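Local coordinates for protein inositol 2-dehydrogenase/D-chiro-inositol 3-dehydrogenase (Lactobacillus casei, PDB 4MIY) that catalyses the NAD-dependent oxidation of myo-inositol to 2-keto-myo-inositol and of D-chiro-inositol to 1-keto-D-chiro-inositol, at residues V150-H155 with V223-V228; I192-P197 with D210-T215; N157-S162 with T231-Y236; M168-T173 with A316-Q321; T82-L87 with K107-K112. All coordinates share one frame; numbering follows the deposited sequence.

Interaction 1 (V150-H155 with V223-V228)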
# COMPACT_ATOMS: atom_id res chain seq x y z
N VAL A 150 11.09 -18.18 -10.44
CA VAL A 150 11.61 -16.98 -11.04
C VAL A 150 11.87 -15.94 -9.95
O VAL A 150 11.17 -15.91 -9.00
CB VAL A 150 10.63 -16.40 -12.09
CG1 VAL A 150 11.16 -15.08 -12.68
CG2 VAL A 150 10.37 -17.41 -13.19
N VAL A 151 12.91 -15.15 -10.11
CA VAL A 151 13.18 -14.01 -9.26
C VAL A 151 13.28 -12.77 -10.14
O VAL A 151 13.96 -12.77 -11.13
CB VAL A 151 14.49 -14.17 -8.46
CG1 VAL A 151 14.80 -12.93 -7.65
CG2 VAL A 151 14.46 -15.36 -7.57
N ARG A 152 12.55 -11.73 -9.77
CA ARG A 152 12.65 -10.47 -10.46
C ARG A 152 13.16 -9.40 -9.53
O ARG A 152 12.64 -9.21 -8.48
CB ARG A 152 11.33 -10.07 -11.04
CG ARG A 152 10.91 -10.93 -12.19
CD ARG A 152 9.61 -10.53 -12.78
NE ARG A 152 9.71 -10.55 -14.20
CZ ARG A 152 8.77 -10.14 -15.04
NH1 ARG A 152 7.63 -9.68 -14.60
NH2 ARG A 152 8.99 -10.22 -16.31
N ALA A 153 14.19 -8.68 -9.95
CA ALA A 153 14.82 -7.72 -9.11
C ALA A 153 15.18 -6.46 -9.87
O ALA A 153 15.31 -6.48 -11.06
CB ALA A 153 16.03 -8.31 -8.46
N SER A 154 15.32 -5.38 -9.13
CA SER A 154 15.75 -4.09 -9.67
C SER A 154 16.79 -3.47 -8.78
O SER A 154 16.70 -3.53 -7.59
CB SER A 154 14.59 -3.11 -9.83
OG SER A 154 13.62 -3.63 -10.68
N HIS A 155 17.79 -2.90 -9.41
CA HIS A 155 18.79 -2.12 -8.75
C HIS A 155 18.81 -0.76 -9.44
O HIS A 155 19.31 -0.60 -10.49
CB HIS A 155 20.15 -2.82 -8.79
CG HIS A 155 21.16 -2.26 -7.84
ND1 HIS A 155 22.28 -2.95 -7.46
CD2 HIS A 155 21.23 -1.07 -7.21
CE1 HIS A 155 22.98 -2.22 -6.63
NE2 HIS A 155 22.37 -1.07 -6.46
N VAL A 223 15.18 -18.87 -12.75
CA VAL A 223 15.66 -17.79 -13.56
C VAL A 223 15.53 -16.47 -12.82
O VAL A 223 14.50 -16.15 -12.28
CB VAL A 223 14.92 -17.72 -14.90
CG1 VAL A 223 15.40 -16.57 -15.68
CG2 VAL A 223 15.14 -18.97 -15.66
N ILE A 224 16.61 -15.72 -12.83
CA ILE A 224 16.71 -14.44 -12.20
C ILE A 224 16.83 -13.33 -13.24
O ILE A 224 17.70 -13.35 -14.05
CB ILE A 224 17.90 -14.39 -11.25
CG1 ILE A 224 17.81 -15.51 -10.23
CG2 ILE A 224 17.99 -13.07 -10.58
CD1 ILE A 224 19.10 -16.05 -9.86
N GLN A 225 15.89 -12.40 -13.20
CA GLN A 225 15.89 -11.24 -14.05
C GLN A 225 16.15 -9.98 -13.26
O GLN A 225 15.32 -9.56 -12.51
CB GLN A 225 14.56 -11.11 -14.78
CG GLN A 225 14.23 -12.25 -15.70
CD GLN A 225 12.94 -12.08 -16.41
OE1 GLN A 225 12.01 -11.62 -15.87
NE2 GLN A 225 12.91 -12.45 -17.64
N VAL A 226 17.31 -9.38 -13.46
CA VAL A 226 17.67 -8.15 -12.77
C VAL A 226 17.70 -6.97 -13.73
O VAL A 226 18.29 -7.04 -14.76
CB VAL A 226 19.04 -8.24 -12.09
CG1 VAL A 226 19.27 -7.05 -11.20
CG2 VAL A 226 19.16 -9.45 -11.27
N LEU A 227 17.00 -5.91 -13.37
CA LEU A 227 17.10 -4.62 -14.01
C LEU A 227 18.11 -3.76 -13.30
O LEU A 227 17.97 -3.50 -12.13
CB LEU A 227 15.76 -3.90 -13.99
CG LEU A 227 15.74 -2.44 -14.45
CD1 LEU A 227 16.14 -2.31 -15.91
CD2 LEU A 227 14.38 -1.88 -14.22
N VAL A 228 19.15 -3.36 -14.02
CA VAL A 228 20.13 -2.42 -13.51
C VAL A 228 19.91 -1.09 -14.23
O VAL A 228 19.94 -1.04 -15.39
CB VAL A 228 21.57 -2.94 -13.74
CG1 VAL A 228 22.58 -1.90 -13.38
CG2 VAL A 228 21.81 -4.18 -12.96
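V151 N and V223 O begin a ladder of backbone hydrogen bonds that joins V150-H155 to V223-V228 as neighbouring parallel strands of the mixed sheet in the C-terminal alpha/beta domain of this Gfo/Idh/MocA-type dehydrogenase. The axes run within 15° of each other, and the bonds alternate in direction: V151 N donates to V223 O at 2.9 Å, Q225 N returns to V151 O, and A153 N, L227 N and H155 N repeat the pattern up to L227 O.

R152 and Q225 run side by side on one face of the pair, their guanidinium and amide planes 18° apart. The torsions place CG of both residues beside the backbone N, and the arginine chain then bends at chi3. Q225 OE1 thereby lies at the guanidinium edge, 2° out of its plane, accepting R152 NE at 3.0 Å, with R152 NH2 adding a weak bond at 3.4 Å. On the face carrying V151, A153, I224 and V226, V151 CB meets I224 CG1 at 4.0 Å.

Helix 168-185 packs on that second face through M181 and L174. H155 stands on this face as well, its ND1 hydrogen-bonded to E177 OE1. The face with V150, R152, S154, Q225 and L227 is turned to the second subunit. There A153 O bonds R152 NH1 of the second subunit, and reciprocally R152 NH1 here bonds A153 O of that subunit.

Interaction 2 (I192-P197 with D210-T215)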
# COMPACT_ATOMS: atom_id res chain seq x y z
N ILE A 192 24.99 -16.57 -17.01
CA ILE A 192 24.63 -15.17 -16.96
C ILE A 192 24.61 -14.55 -18.35
O ILE A 192 25.43 -14.86 -19.16
CB ILE A 192 25.51 -14.36 -15.99
CG1 ILE A 192 24.93 -12.98 -15.71
CG2 ILE A 192 26.92 -14.28 -16.48
CD1 ILE A 192 25.52 -12.36 -14.51
N GLN A 193 23.62 -13.70 -18.61
CA GLN A 193 23.48 -12.98 -19.87
C GLN A 193 23.09 -11.54 -19.59
O GLN A 193 22.17 -11.29 -18.87
CB GLN A 193 22.45 -13.64 -20.78
CG GLN A 193 22.30 -12.96 -22.12
CD GLN A 193 21.28 -13.58 -23.03
OE1 GLN A 193 20.32 -14.16 -22.62
NE2 GLN A 193 21.51 -13.46 -24.31
N ILE A 194 23.86 -10.62 -20.14
CA ILE A 194 23.61 -9.20 -20.07
C ILE A 194 23.09 -8.71 -21.41
O ILE A 194 23.71 -8.91 -22.40
CB ILE A 194 24.87 -8.45 -19.81
CG1 ILE A 194 25.54 -9.00 -18.56
CG2 ILE A 194 24.58 -7.02 -19.64
CD1 ILE A 194 24.81 -8.70 -17.29
N THR A 195 21.93 -8.10 -21.43
CA THR A 195 21.39 -7.50 -22.62
C THR A 195 21.13 -6.00 -22.42
O THR A 195 20.94 -5.54 -21.32
CB THR A 195 20.09 -8.15 -23.05
OG1 THR A 195 19.21 -8.20 -21.97
CG2 THR A 195 20.30 -9.50 -23.54
N TYR A 196 21.15 -5.28 -23.52
CA TYR A 196 21.03 -3.85 -23.53
C TYR A 196 19.76 -3.40 -24.21
O TYR A 196 19.62 -3.53 -25.39
CB TYR A 196 22.20 -3.25 -24.28
CG TYR A 196 23.57 -3.57 -23.76
CD1 TYR A 196 23.85 -3.61 -22.44
CD2 TYR A 196 24.61 -3.75 -24.62
CE1 TYR A 196 25.09 -3.86 -21.99
CE2 TYR A 196 25.86 -4.00 -24.17
CZ TYR A 196 26.10 -4.06 -22.85
OH TYR A 196 27.33 -4.30 -22.37
N PRO A 197 18.80 -2.89 -23.43
CA PRO A 197 17.65 -2.20 -24.00
C PRO A 197 18.11 -0.91 -24.64
O PRO A 197 19.28 -0.64 -24.64
CB PRO A 197 16.79 -1.88 -22.80
CG PRO A 197 17.38 -2.64 -21.67
CD PRO A 197 18.77 -2.92 -21.97
N ASP A 210 23.12 1.95 -20.25
CA ASP A 210 22.12 2.03 -19.22
C ASP A 210 20.76 2.22 -19.84
O ASP A 210 20.56 3.10 -20.60
CB ASP A 210 22.43 3.18 -18.29
CG ASP A 210 21.65 3.13 -16.99
OD1 ASP A 210 21.66 2.09 -16.33
OD2 ASP A 210 21.07 4.13 -16.65
N PRO A 211 19.81 1.38 -19.46
CA PRO A 211 19.88 0.32 -18.47
C PRO A 211 20.52 -0.95 -18.96
O PRO A 211 20.85 -1.02 -20.09
CB PRO A 211 18.41 0.10 -18.11
CG PRO A 211 17.70 0.51 -19.20
CD PRO A 211 18.44 1.67 -19.81
N GLN A 212 20.69 -1.92 -18.08
CA GLN A 212 21.16 -3.24 -18.44
C GLN A 212 20.24 -4.29 -17.85
O GLN A 212 19.72 -4.10 -16.77
CB GLN A 212 22.60 -3.49 -17.99
CG GLN A 212 23.56 -2.53 -18.60
CD GLN A 212 25.00 -2.82 -18.36
OE1 GLN A 212 25.40 -3.92 -18.16
NE2 GLN A 212 25.79 -1.79 -18.39
N LEU A 213 20.01 -5.36 -18.57
CA LEU A 213 19.22 -6.45 -18.08
C LEU A 213 20.12 -7.64 -17.87
O LEU A 213 20.82 -8.01 -18.77
CB LEU A 213 18.14 -6.79 -19.06
CG LEU A 213 17.09 -5.70 -19.31
CD1 LEU A 213 16.24 -6.03 -20.48
CD2 LEU A 213 16.24 -5.51 -18.09
N ALA A 214 20.12 -8.20 -16.67
CA ALA A 214 20.91 -9.37 -16.34
C ALA A 214 20.03 -10.55 -16.09
O ALA A 214 19.15 -10.48 -15.27
CB ALA A 214 21.77 -9.09 -15.14
N THR A 215 20.24 -11.62 -16.82
CA THR A 215 19.53 -12.85 -16.62
C THR A 215 20.49 -13.94 -16.14
O THR A 215 21.47 -14.21 -16.77
CB THR A 215 18.81 -13.33 -17.87
OG1 THR A 215 17.89 -12.34 -18.31
CG2 THR A 215 18.07 -14.56 -17.61
O HOH W 1 19.53 -10.40 -20.12
O HOH W 2 21.11 -0.12 -22.64
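The Y196 ring presents an edge to Q212: Q212 OE1 lies in the ring plane, 3.8 Å from Y196 CE1, and the amide stands 84° from that plane while the side chains run alongside each other. Q212 NE2 bonds H209 O, and Q212 OE1 bonds Q321 NE2. H209 stacks on the ring, and Y196 OH bonds Q321 O. The two proline rings also meet, P197 CG touching P211 CG at 4.0 Å and L213 CD1 at 3.8 Å; a cis peptide bond precedes P211. P197, P211 and L213 touch the second subunit.

Beyond this end the segments form an antiparallel pair within the mixed sheet of the C-terminal domain, the axes at 163°. Q193 with T215 and T195 with L213 are hydrogen-bonded pairs, each closed by two N-H to O bonds whose donors lie in the carbonyl planes. I194 with A214 is the non-hydrogen-bonded pair between them. With I194 CG1 beside its backbone N (chi1 -54°), CD1 reaches A214 CB at 3.7 Å. On the opposite face, T195 OG1 lies 3.4 Å from L213 CB, and one water bonds T195 OG1, T215 OG1 and L213 O. A second water donates to P197 O and P211 O.

Interaction 3 (N157-S162 with T231-Y236)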
# COMPACT_ATOMS: atom_id res chain seq x y z
N ASN A 157 19.38 3.37 -9.31
CA ASN A 157 20.21 4.42 -8.77
C ASN A 157 19.94 5.69 -9.58
O ASN A 157 19.67 5.61 -10.74
CB ASN A 157 21.67 3.97 -8.86
CG ASN A 157 22.64 5.01 -8.40
OD1 ASN A 157 22.91 5.14 -7.24
ND2 ASN A 157 23.16 5.76 -9.34
N PRO A 158 19.98 6.84 -8.93
CA PRO A 158 19.52 8.05 -9.64
C PRO A 158 20.47 8.61 -10.72
O PRO A 158 20.04 9.00 -11.76
CB PRO A 158 19.35 9.04 -8.51
CG PRO A 158 20.15 8.49 -7.36
CD PRO A 158 20.16 7.05 -7.49
N ASN A 159 21.76 8.60 -10.42
CA ASN A 159 22.78 9.16 -11.30
C ASN A 159 24.16 8.66 -10.91
O ASN A 159 24.36 8.25 -9.80
CB ASN A 159 22.77 10.70 -11.26
CG ASN A 159 21.83 11.31 -12.27
OD1 ASN A 159 21.99 11.13 -13.47
ND2 ASN A 159 20.85 12.07 -11.80
N VAL A 160 25.10 8.71 -11.83
CA VAL A 160 26.46 8.26 -11.57
C VAL A 160 27.51 9.31 -11.81
O VAL A 160 27.28 10.27 -12.47
CB VAL A 160 26.80 7.00 -12.36
CG1 VAL A 160 25.92 5.87 -11.89
CG2 VAL A 160 26.66 7.21 -13.84
N ALA A 161 28.66 9.10 -11.19
CA ALA A 161 29.76 10.02 -11.35
C ALA A 161 30.41 9.83 -12.69
O ALA A 161 30.18 8.85 -13.36
CB ALA A 161 30.73 9.82 -10.28
N SER A 162 31.22 10.82 -13.05
CA SER A 162 31.98 10.84 -14.29
C SER A 162 32.82 9.62 -14.54
O SER A 162 33.01 9.22 -15.65
CB SER A 162 32.90 12.06 -14.29
OG SER A 162 32.14 13.20 -14.02
N THR A 231 20.97 5.58 -14.02
CA THR A 231 20.67 6.96 -14.32
C THR A 231 19.17 7.25 -14.25
O THR A 231 18.65 8.07 -14.94
CB THR A 231 21.20 7.41 -15.71
OG1 THR A 231 20.56 6.69 -16.74
CG2 THR A 231 22.68 7.20 -15.84
N ALA A 232 18.51 6.54 -13.36
CA ALA A 232 17.08 6.53 -13.26
C ALA A 232 16.41 7.81 -12.80
O ALA A 232 15.25 7.93 -12.92
CB ALA A 232 16.66 5.40 -12.34
N GLN A 233 17.20 8.71 -12.24
CA GLN A 233 16.82 10.04 -11.79
C GLN A 233 15.98 10.12 -10.50
O GLN A 233 16.25 10.91 -9.65
CB GLN A 233 16.14 10.86 -12.90
CG GLN A 233 16.92 10.94 -14.21
CD GLN A 233 18.29 11.54 -14.05
OE1 GLN A 233 18.43 12.63 -13.61
NE2 GLN A 233 19.29 10.79 -14.42
N TYR A 234 14.98 9.27 -10.37
CA TYR A 234 13.96 9.48 -9.37
C TYR A 234 14.40 9.14 -7.94
O TYR A 234 13.90 9.68 -7.03
CB TYR A 234 12.66 8.73 -9.72
CG TYR A 234 12.65 7.25 -9.41
CD1 TYR A 234 12.33 6.79 -8.17
CD2 TYR A 234 12.94 6.33 -10.37
CE1 TYR A 234 12.31 5.47 -7.89
CE2 TYR A 234 12.93 5.00 -10.09
CZ TYR A 234 12.60 4.58 -8.85
OH TYR A 234 12.60 3.25 -8.54
N GLY A 235 15.33 8.22 -7.81
CA GLY A 235 15.69 7.69 -6.53
C GLY A 235 16.61 6.49 -6.55
O GLY A 235 16.97 6.02 -7.58
N TYR A 236 17.01 6.07 -5.36
CA TYR A 236 17.71 4.83 -5.14
C TYR A 236 16.73 3.80 -4.60
O TYR A 236 16.09 4.02 -3.62
CB TYR A 236 18.92 4.99 -4.19
CG TYR A 236 19.70 3.71 -4.06
CD1 TYR A 236 20.65 3.38 -4.99
CD2 TYR A 236 19.44 2.79 -3.07
CE1 TYR A 236 21.30 2.22 -4.93
CE2 TYR A 236 20.11 1.62 -3.01
CZ TYR A 236 21.02 1.32 -3.94
OH TYR A 236 21.69 0.13 -3.90
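N159 and Q233 set their amides at 71° to each other and exchange two hydrogen bonds, Q233 NE2 to N159 OD1 at 2.9 Å and N159 ND2 to Q233 OE1 at 3.1 Å. Because the planes are so turned, each donor stands above the plane of the carbonyl it reaches, 38° and 41° out, and neither is on a lone pair. The glutamine is bent at chi2, folding its amide back over its own loop, where NE2 also donates to T231 O. N159 is modelled in two conformers; the pairing described is that of one, and is to that extent uncertain.

N157 and Y236 are likewise steeply turned, amide against ring: N157 OD1 comes to the edge of the ring, 3.6 Å from Y236 CD1. In the sheet of the C-terminal domain, the 157-162 loop follows strand 148-156 and the 231-236 loop joins strands 223-229 and 237-244. Their backbones are tied by A232 N to N157 O at 3.0 Å and by Q233 N to P158 O at 2.9 Å, the latter donor in the carbonyl plane and on a lone pair. The P158 ring lies against G235, its CD 3.4 Å from G235 O. T231 OG1 is bonded by D210.

Interaction 4 (M168-T173 with A316-Q321)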
# COMPACT_ATOMS: atom_id res chain seq x y z
N MET A 168 31.61 -1.19 -14.41
CA MET A 168 31.16 -0.94 -13.06
C MET A 168 29.69 -1.22 -12.83
O MET A 168 29.28 -1.43 -11.73
CB MET A 168 31.49 0.48 -12.66
CG MET A 168 32.96 0.65 -12.32
SD MET A 168 33.62 2.29 -12.44
CE MET A 168 32.84 3.09 -11.11
N ALA A 169 28.92 -1.27 -13.90
CA ALA A 169 27.56 -1.72 -13.79
C ALA A 169 27.52 -3.11 -13.22
O ALA A 169 26.61 -3.47 -12.56
CB ALA A 169 26.86 -1.68 -15.12
N ILE A 170 28.54 -3.89 -13.53
CA ILE A 170 28.70 -5.21 -12.94
C ILE A 170 29.45 -5.13 -11.60
O ILE A 170 28.94 -5.51 -10.59
CB ILE A 170 29.44 -6.20 -13.88
CG1 ILE A 170 28.82 -6.25 -15.27
CG2 ILE A 170 29.50 -7.59 -13.29
CD1 ILE A 170 27.37 -6.48 -15.32
N THR A 171 30.64 -4.59 -11.61
CA THR A 171 31.50 -4.75 -10.48
C THR A 171 31.11 -3.92 -9.25
O THR A 171 31.46 -4.28 -8.17
CB THR A 171 32.99 -4.47 -10.86
OG1 THR A 171 33.11 -3.15 -11.33
CG2 THR A 171 33.44 -5.39 -11.89
N ASP A 172 30.40 -2.83 -9.45
CA ASP A 172 30.02 -1.97 -8.35
C ASP A 172 28.52 -2.07 -7.99
O ASP A 172 28.15 -1.87 -6.88
CB ASP A 172 30.39 -0.52 -8.64
CG ASP A 172 31.88 -0.25 -8.50
OD1 ASP A 172 32.60 -1.15 -8.07
OD2 ASP A 172 32.31 0.85 -8.80
N THR A 173 27.73 -2.42 -8.97
CA THR A 173 26.30 -2.37 -8.86
C THR A 173 25.66 -3.76 -8.84
O THR A 173 25.22 -4.20 -7.82
CB THR A 173 25.74 -1.44 -9.94
OG1 THR A 173 26.32 -0.15 -9.78
CG2 THR A 173 24.24 -1.31 -9.82
N ALA A 316 32.12 -13.47 -15.86
CA ALA A 316 31.22 -13.98 -16.87
C ALA A 316 30.31 -12.87 -17.40
O ALA A 316 30.04 -12.80 -18.56
CB ALA A 316 30.43 -15.13 -16.35
N ALA A 317 29.87 -12.00 -16.52
CA ALA A 317 29.02 -10.91 -16.91
C ALA A 317 29.77 -9.87 -17.72
O ALA A 317 29.25 -9.34 -18.67
CB ALA A 317 28.45 -10.29 -15.66
N ASN A 318 30.99 -9.56 -17.31
CA ASN A 318 31.82 -8.66 -18.12
C ASN A 318 32.07 -9.24 -19.54
O ASN A 318 32.05 -8.53 -20.51
CB ASN A 318 33.10 -8.28 -17.39
CG ASN A 318 32.87 -7.33 -16.23
OD1 ASN A 318 33.49 -7.46 -15.19
ND2 ASN A 318 32.02 -6.35 -16.41
N ARG A 319 32.19 -10.54 -19.64
CA ARG A 319 32.34 -11.15 -20.92
C ARG A 319 31.07 -10.99 -21.73
O ARG A 319 31.11 -10.61 -22.86
CB ARG A 319 32.70 -12.61 -20.75
CG ARG A 319 32.85 -13.39 -22.01
CD ARG A 319 33.59 -14.72 -21.80
NE ARG A 319 34.70 -14.64 -20.87
CZ ARG A 319 35.96 -14.44 -21.24
NH1 ARG A 319 36.29 -14.31 -22.52
NH2 ARG A 319 36.92 -14.39 -20.34
N SER A 320 29.93 -11.22 -21.09
CA SER A 320 28.65 -11.10 -21.75
C SER A 320 28.38 -9.68 -22.23
O SER A 320 27.75 -9.50 -23.22
CB SER A 320 27.52 -11.56 -20.83
OG SER A 320 26.29 -11.59 -21.51
N GLN A 321 28.87 -8.70 -21.51
CA GLN A 321 28.66 -7.31 -21.90
C GLN A 321 29.22 -6.96 -23.28
O GLN A 321 28.82 -6.02 -23.87
CB GLN A 321 29.28 -6.36 -20.89
CG GLN A 321 28.48 -6.14 -19.60
CD GLN A 321 29.16 -5.16 -18.67
OE1 GLN A 321 30.33 -5.24 -18.45
NE2 GLN A 321 28.40 -4.25 -18.14
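I170 places CG1 beside its backbone N (chi1 -52°) and CG2 anti to that N, aiming one branch at Q321 and the other at A317. Q321, extended beyond CG, comes from the opposite direction and brings NE2 to 3.5 Å from I170 CG1. N318 slides past the isoleucine, its ND2 lying 3.4 Å from I170 CG1. The other branch, I170 CG2, meets A317 CB at 3.7 Å.

The two segments belong to helices 168-185 and 304-323 of the C-terminal alpha/beta domain, antiparallel at 158°, and the segment axes approach to 9.6 Å; both lie against strand 189-195, where I194 touches I170 and Q321. No hydrogen bond crosses between the segments. N318 ND2 donates to Q321 OE1 at 2.9 Å, with the acceptor 2° out of the asparagine amide plane and the donor above the glutamine carbonyl plane. Q321 NE2 in turn donates to N166 O and to Q212 OE1. An alanine in place of Q321 is likely to leave N318 ND2, N166 O and Q212 OE1 short of a partner and open a gap beside I170. The T171 side chain crosses that of N318 at about a right angle, CG2 lying 3.9 Å from N318 OD1.

Interaction 5 (T82-L87 with K107-K112)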
# COMPACT_ATOMS: atom_id res chain seq x y z
N THR A 82 46.91 -7.64 -0.51
CA THR A 82 46.84 -7.30 0.88
C THR A 82 46.24 -8.45 1.68
O THR A 82 46.71 -8.77 2.74
CB THR A 82 46.07 -6.03 1.07
OG1 THR A 82 46.79 -4.96 0.49
CG2 THR A 82 45.84 -5.73 2.56
N VAL A 83 45.20 -9.06 1.16
CA VAL A 83 44.58 -10.18 1.78
C VAL A 83 45.54 -11.34 1.87
O VAL A 83 45.58 -12.04 2.85
CB VAL A 83 43.26 -10.58 1.08
CG1 VAL A 83 42.75 -11.81 1.58
CG2 VAL A 83 42.20 -9.49 1.30
N LEU A 84 46.32 -11.54 0.83
CA LEU A 84 47.31 -12.59 0.85
C LEU A 84 48.40 -12.28 1.86
O LEU A 84 48.87 -13.16 2.49
CB LEU A 84 47.92 -12.84 -0.52
CG LEU A 84 47.00 -13.27 -1.64
CD1 LEU A 84 47.67 -13.04 -2.93
CD2 LEU A 84 46.66 -14.68 -1.49
N LYS A 85 48.75 -11.05 2.05
CA LYS A 85 49.69 -10.74 3.11
C LYS A 85 49.15 -10.95 4.50
O LYS A 85 49.84 -11.36 5.39
CB LYS A 85 50.13 -9.33 3.02
CG LYS A 85 51.18 -9.07 1.99
CD LYS A 85 51.12 -7.67 1.65
CE LYS A 85 52.34 -7.22 1.03
NZ LYS A 85 51.91 -6.92 -0.30
N ALA A 86 47.87 -10.70 4.69
CA ALA A 86 47.28 -10.83 6.00
C ALA A 86 47.10 -12.30 6.34
O ALA A 86 47.08 -12.67 7.49
CB ALA A 86 45.95 -10.07 6.04
N LEU A 87 46.99 -13.13 5.32
CA LEU A 87 46.88 -14.55 5.53
C LEU A 87 48.18 -15.23 5.99
O LEU A 87 48.15 -16.36 6.35
CB LEU A 87 46.36 -15.23 4.30
CG LEU A 87 44.90 -14.98 3.98
CD1 LEU A 87 44.62 -15.32 2.56
CD2 LEU A 87 44.08 -15.83 4.89
N LYS A 107 40.88 -17.01 -6.52
CA LYS A 107 41.14 -18.43 -6.35
C LYS A 107 42.40 -18.64 -5.53
O LYS A 107 42.53 -19.60 -4.83
CB LYS A 107 41.22 -19.09 -7.72
CG LYS A 107 41.56 -20.52 -7.74
CD LYS A 107 40.65 -21.34 -6.92
CE LYS A 107 41.20 -22.70 -6.65
NZ LYS A 107 40.28 -23.62 -5.92
N ARG A 108 43.29 -17.67 -5.58
CA ARG A 108 44.50 -17.79 -4.85
C ARG A 108 44.18 -17.62 -3.38
O ARG A 108 44.67 -18.37 -2.57
CB ARG A 108 45.50 -16.76 -5.29
CG ARG A 108 46.40 -17.27 -6.39
CD ARG A 108 47.44 -16.25 -6.68
NE ARG A 108 46.93 -15.06 -7.33
CZ ARG A 108 46.66 -14.96 -8.63
NH1 ARG A 108 46.86 -15.98 -9.44
NH2 ARG A 108 46.21 -13.83 -9.13
N ILE A 109 43.35 -16.64 -3.08
CA ILE A 109 42.96 -16.34 -1.71
C ILE A 109 42.26 -17.54 -1.14
O ILE A 109 42.61 -17.98 -0.07
CB ILE A 109 42.12 -15.10 -1.63
CG1 ILE A 109 42.96 -13.89 -2.00
CG2 ILE A 109 41.57 -14.91 -0.25
CD1 ILE A 109 42.27 -12.56 -1.96
N VAL A 110 41.34 -18.10 -1.87
CA VAL A 110 40.68 -19.30 -1.45
C VAL A 110 41.66 -20.49 -1.13
O VAL A 110 41.51 -21.19 -0.14
CB VAL A 110 39.62 -19.69 -2.46
CG1 VAL A 110 39.11 -21.01 -2.21
CG2 VAL A 110 38.47 -18.71 -2.38
N ASP A 111 42.64 -20.67 -1.99
CA ASP A 111 43.52 -21.80 -1.88
C ASP A 111 44.40 -21.62 -0.67
O ASP A 111 44.69 -22.55 0.02
CB ASP A 111 44.39 -21.92 -3.12
CG ASP A 111 43.65 -22.48 -4.31
OD1 ASP A 111 42.62 -23.15 -4.13
OD2 ASP A 111 44.14 -22.27 -5.43
N LYS A 112 44.83 -20.41 -0.44
CA LYS A 112 45.65 -20.13 0.69
C LYS A 112 44.92 -20.17 2.03
O LYS A 112 45.40 -20.72 2.98
CB LYS A 112 46.26 -18.78 0.54
CG LYS A 112 47.23 -18.55 1.57
CD LYS A 112 47.92 -17.32 1.37
CE LYS A 112 49.24 -17.37 2.02
NZ LYS A 112 49.90 -16.07 2.10
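The apolar contacts centre on I109, whose branches touch three residues of 82-87. I109 CD1 meets V83 CG1 at 3.7 Å, with the two side chains at about a right angle, and CG1 receives L84 CD2 at 3.8 Å. I109 CG2 faces L87 CD1 at 4.2 Å. CG1 lying beside the backbone N (chi1 -67°) with chi2 extended carries CD1 out to the valine. V83, L87 and I109 also rest on I121 of strand 121-123.

The extended aliphatic stem of K112 passes L87 in the opposite direction, with K112 CD 3.9 Å from L87 CB. Its polar end supplies the hydrogen bond across the contact, K112 NZ to L84 O at 3.1 Å, the donor tilted 26° from the carbonyl plane. The same NZ forms a salt bridge with D88. A methionine in place of K112 would probably leave L84 O without this donor and D88 without its positive mate.

Among charged pairs, K107 NZ bridges D111 OD1 within its own helix, and R108 reaches E80.

Nearly parallel at 9°, with segment axes that approach to 10.0 Å, these are successive helices of the NAD-binding Rossmann fold, on one side of its parallel sheet, connected through strand 92-95.

Interactions 1 to 4 belong to the C-terminal domain; interaction 5 lies in the Rossmann domain, its centre about 32 Å from that of interaction 1. Interactions 1 and 2 are buried pairings in one mixed sheet, parallel and antiparallel respectively, and V226 N to A214 O (2.8 Å) joins them; both reach the second subunit. Interaction 4, also buried, is helix packing without cross-contact hydrogen bonds, tied to interaction 2 by S320 OG with I194 N. The loops of interaction 3 are only partly buried and rely on amide and backbone bonds, linked to interaction 2 through D210 and T231. Interaction 5, also partly buried, combines aliphatic packing with a lysine-to-carbonyl bond.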